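Local coordinates for protein Phenylalanine/tyrosine ammonia-lyase (Rhodosporidium toruloides, PDB 1Y2M) that catalyses the non-oxidative deamination of L-phenylalanine and L-tyrosine, giving trans-cinnamic acid and p-coumaric acid with release of ammonium, at residues B[661-672]-B[706-716]. Residues are numbered along the deposited sequence; the frame is centred on the assembly and turned at random.
Sequences RTQILYAFVREE and RINNVLLKMLA
Val710 and Phe668 meet near the middle of an antiparallel helix pair, in which the chain's last helix, 708-714, runs back against helix 662-672 at 157° with the axes 9.0 Å apart. CG2 of Val710 sits over one face of the Phe668 ring, 3.8 Å from its centroid, a CH-pi contact, while its CG1 packs on Ile664 CG2 and Leu665 CD1. Next comes Met714, a selenomethionine: its CB and CG lie against the backbone O of Arg661, CG at 3.3 Å, CG also touches CB of Ile664, SE rests 3.8 Å from CB of Leu665, and the bend at chi3 (77°) turns CE back to that same CB and to the Arg661 oxygen. Helix 273-303 adds Ser295 against Met714. At the chain's C-terminal end, the extended side chain of Arg661 reaches across, and its NH1 donates 2.8 Å to the backbone O of Met714, coming from above the carbonyl plane. Cut back to an alanine here, the side chain would lose NH1, and the Met714 carbonyl is likely to be left without this donor. At the other end, Arg706 lays CG and CD along the Phe668 rim, its guanidinium nearly perpendicular to the ring, and forms a salt bridge from NH2 to Glu672 OE1. Two waters link Glu672 O to NH2 and NH1 of Arg706; a third accepts from Arg706 NE and donates to Glu672 OE1 at 2.7 Å.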
# COMPACT_ATOMS: atom_id res chain seq x y z
N ARG B 661 -10.70 -8.17 38.73
CA ARG B 661 -9.71 -7.43 37.96
C ARG B 661 -10.38 -6.59 36.92
O ARG B 661 -9.93 -5.49 36.61
CB ARG B 661 -8.63 -8.36 37.35
CG ARG B 661 -7.71 -8.94 38.40
CD ARG B 661 -6.67 -9.87 37.83
NE ARG B 661 -5.83 -10.44 38.88
CZ ARG B 661 -4.73 -9.88 39.38
NH1 ARG B 661 -4.26 -8.72 38.92
NH2 ARG B 661 -4.05 -10.50 40.34
N THR B 662 -11.44 -7.09 36.30
CA THR B 662 -12.09 -6.25 35.28
C THR B 662 -12.95 -5.16 35.93
O THR B 662 -13.20 -4.12 35.32
CB THR B 662 -12.93 -7.03 34.26
OG1 THR B 662 -13.93 -7.79 34.92
CG2 THR B 662 -12.08 -7.99 33.41
N GLN B 663 -13.38 -5.39 37.18
CA GLN B 663 -14.10 -4.37 37.93
C GLN B 663 -13.24 -3.08 38.08
O GLN B 663 -13.77 -1.96 38.18
CB GLN B 663 -14.51 -4.93 39.29
CG GLN B 663 -15.44 -4.02 40.11
CD GLN B 663 -15.78 -4.67 41.46
OE1 GLN B 663 -16.10 -5.85 41.51
NE2 GLN B 663 -15.65 -3.91 42.55
N ILE B 664 -11.92 -3.23 38.12
CA ILE B 664 -11.01 -2.08 38.24
C ILE B 664 -11.23 -1.09 37.12
O ILE B 664 -11.32 0.16 37.35
CB ILE B 664 -9.54 -2.55 38.32
CG1 ILE B 664 -9.35 -3.34 39.59
CG2 ILE B 664 -8.59 -1.34 38.31
CD1 ILE B 664 -7.99 -4.14 39.69
N LEU B 665 -11.29 -1.62 35.90
CA LEU B 665 -11.45 -0.77 34.71
C LEU B 665 -12.89 -0.23 34.68
O LEU B 665 -13.14 0.92 34.34
CB LEU B 665 -11.13 -1.53 33.44
CG LEU B 665 -11.02 -0.69 32.14
CD1 LEU B 665 -10.27 0.59 32.35
CD2 LEU B 665 -10.46 -1.47 30.99
N TYR B 666 -13.85 -1.08 35.02
CA TYR B 666 -15.24 -0.64 35.08
C TYR B 666 -15.41 0.57 36.01
O TYR B 666 -15.96 1.60 35.64
CB TYR B 666 -16.12 -1.79 35.58
CG TYR B 666 -17.59 -1.49 35.74
CD1 TYR B 666 -18.49 -1.80 34.72
CD2 TYR B 666 -18.10 -0.95 36.90
CE1 TYR B 666 -19.86 -1.54 34.83
CE2 TYR B 666 -19.47 -0.68 37.03
CZ TYR B 666 -20.34 -0.99 36.01
OH TYR B 666 -21.69 -0.75 36.11
N ALA B 667 -14.92 0.43 37.24
CA ALA B 667 -14.96 1.51 38.23
C ALA B 667 -14.22 2.74 37.74
O ALA B 667 -14.67 3.85 37.93
CB ALA B 667 -14.40 1.04 39.58
N PHE B 668 -13.08 2.54 37.08
CA PHE B 668 -12.32 3.70 36.59
C PHE B 668 -13.15 4.55 35.65
O PHE B 668 -13.20 5.77 35.76
CB PHE B 668 -11.07 3.23 35.86
CG PHE B 668 -10.27 4.34 35.24
CD1 PHE B 668 -9.63 5.29 36.05
CD2 PHE B 668 -10.15 4.43 33.85
CE1 PHE B 668 -8.88 6.34 35.48
CE2 PHE B 668 -9.41 5.45 33.29
CZ PHE B 668 -8.76 6.40 34.10
N VAL B 669 -13.82 3.89 34.70
CA VAL B 669 -14.56 4.64 33.69
C VAL B 669 -15.87 5.20 34.28
O VAL B 669 -16.22 6.38 34.09
CB VAL B 669 -14.83 3.78 32.46
CG1 VAL B 669 -15.69 4.55 31.50
CG2 VAL B 669 -13.55 3.44 31.79
N ARG B 670 -16.62 4.37 35.00
CA ARG B 670 -17.91 4.74 35.49
C ARG B 670 -17.81 5.80 36.60
O ARG B 670 -18.65 6.71 36.68
CB ARG B 670 -18.64 3.47 35.99
CG ARG B 670 -19.23 2.59 34.88
CD ARG B 670 -20.63 3.07 34.52
NE ARG B 670 -21.26 2.19 33.52
CZ ARG B 670 -21.13 2.33 32.23
NH1 ARG B 670 -20.38 3.28 31.71
NH2 ARG B 670 -21.79 1.51 31.42
N GLU B 671 -16.82 5.66 37.48
CA GLU B 671 -16.67 6.55 38.62
C GLU B 671 -15.65 7.62 38.38
O GLU B 671 -15.98 8.80 38.43
CB GLU B 671 -16.31 5.77 39.87
CG GLU B 671 -17.29 4.70 40.23
CD GLU B 671 -18.75 5.08 40.12
OE1 GLU B 671 -19.14 6.20 40.51
OE2 GLU B 671 -19.55 4.22 39.68
N GLU B 672 -14.38 7.27 38.13
CA GLU B 672 -13.39 8.33 38.02
C GLU B 672 -13.58 9.21 36.80
O GLU B 672 -13.42 10.44 36.89
CB GLU B 672 -11.96 7.80 38.00
CG GLU B 672 -11.49 7.26 39.33
CD GLU B 672 -10.00 6.91 39.34
OE1 GLU B 672 -9.15 7.83 39.18
OE2 GLU B 672 -9.66 5.73 39.55
N ARG B 706 -3.55 8.51 31.75
CA ARG B 706 -4.27 8.26 32.99
C ARG B 706 -4.69 6.81 33.17
O ARG B 706 -4.59 6.24 34.30
CB ARG B 706 -5.49 9.17 33.12
CG ARG B 706 -6.09 9.15 34.47
CD ARG B 706 -7.26 10.09 34.59
NE ARG B 706 -7.87 10.00 35.90
CZ ARG B 706 -8.94 10.70 36.28
NH1 ARG B 706 -9.56 11.50 35.44
NH2 ARG B 706 -9.39 10.58 37.50
N ILE B 707 -5.07 6.16 32.07
CA ILE B 707 -5.53 4.77 32.09
C ILE B 707 -4.37 3.78 32.37
O ILE B 707 -4.56 2.62 32.74
CB ILE B 707 -6.22 4.40 30.78
CG1 ILE B 707 -7.12 3.21 31.00
CG2 ILE B 707 -5.19 4.23 29.63
CD1 ILE B 707 -8.04 3.01 29.88
N ASN B 708 -3.14 4.25 32.16
CA ASN B 708 -2.00 3.34 32.20
C ASN B 708 -1.80 2.62 33.51
O ASN B 708 -1.65 1.40 33.50
CB ASN B 708 -0.69 4.01 31.83
CG ASN B 708 -0.70 4.56 30.38
OD1 ASN B 708 -1.58 4.21 29.57
ND2 ASN B 708 0.28 5.45 30.07
N ASN B 709 -1.87 3.34 34.62
CA ASN B 709 -1.73 2.66 35.94
C ASN B 709 -2.91 1.74 36.27
O ASN B 709 -2.76 0.82 37.03
CB ASN B 709 -1.50 3.68 37.05
CG ASN B 709 -0.05 4.22 37.07
OD1 ASN B 709 0.90 3.59 36.55
ND2 ASN B 709 0.13 5.39 37.69
N VAL B 710 -4.05 2.01 35.67
CA VAL B 710 -5.22 1.12 35.77
C VAL B 710 -4.99 -0.23 35.11
O VAL B 710 -5.26 -1.24 35.71
CB VAL B 710 -6.47 1.80 35.19
CG1 VAL B 710 -7.69 0.95 35.44
CG2 VAL B 710 -6.64 3.16 35.79
N LEU B 711 -4.45 -0.22 33.89
CA LEU B 711 -4.08 -1.44 33.16
C LEU B 711 -3.06 -2.20 33.96
O LEU B 711 -3.15 -3.43 34.07
CB LEU B 711 -3.53 -1.05 31.78
CG LEU B 711 -4.58 -0.39 30.89
CD1 LEU B 711 -3.91 0.16 29.62
CD2 LEU B 711 -5.61 -1.43 30.52
N LEU B 712 -2.11 -1.47 34.55
CA LEU B 712 -1.06 -2.15 35.34
C LEU B 712 -1.65 -2.82 36.55
O LEU B 712 -1.37 -3.98 36.83
CB LEU B 712 0.05 -1.17 35.73
CG LEU B 712 1.29 -1.80 36.38
CD1 LEU B 712 1.99 -2.78 35.46
CD2 LEU B 712 2.27 -0.68 36.83
N LYS B 713 -2.50 -2.11 37.28
CA LYS B 713 -3.12 -2.67 38.47
C LYS B 713 -3.94 -3.94 38.15
O LYS B 713 -3.93 -4.90 38.91
CB LYS B 713 -4.05 -1.62 39.09
CG LYS B 713 -4.22 -1.73 40.56
CD LYS B 713 -5.54 -1.16 41.05
CE LYS B 713 -5.59 0.37 41.06
NZ LYS B 713 -6.77 0.83 41.92
N MSE B 714 -4.68 -3.91 37.05
CA MSE B 714 -5.48 -5.05 36.63
C MSE B 714 -4.64 -6.27 36.30
O MSE B 714 -5.07 -7.38 36.54
CB MSE B 714 -6.35 -4.75 35.39
CG MSE B 714 -7.36 -3.66 35.50
SE MSE B 714 -7.74 -3.22 33.55
CE MSE B 714 -8.90 -4.75 33.15
N LEU B 715 -3.47 -6.06 35.69
CA LEU B 715 -2.64 -7.15 35.19
C LEU B 715 -1.55 -7.54 36.15
O LEU B 715 -0.69 -8.35 35.81
CB LEU B 715 -2.06 -6.79 33.81
CG LEU B 715 -3.10 -6.73 32.69
CD1 LEU B 715 -2.65 -5.92 31.48
CD2 LEU B 715 -3.50 -8.15 32.26
N ALA B 716 -1.61 -6.99 37.36
CA ALA B 716 -0.60 -7.24 38.39
C ALA B 716 -0.53 -8.72 38.74
O ALA B 716 0.52 -9.19 39.18
CB ALA B 716 -0.92 -6.43 39.63
O HOH W 1 -6.80 8.35 37.97
O HOH W 2 -11.87 11.79 38.70
O HOH W 3 -12.30 12.59 35.45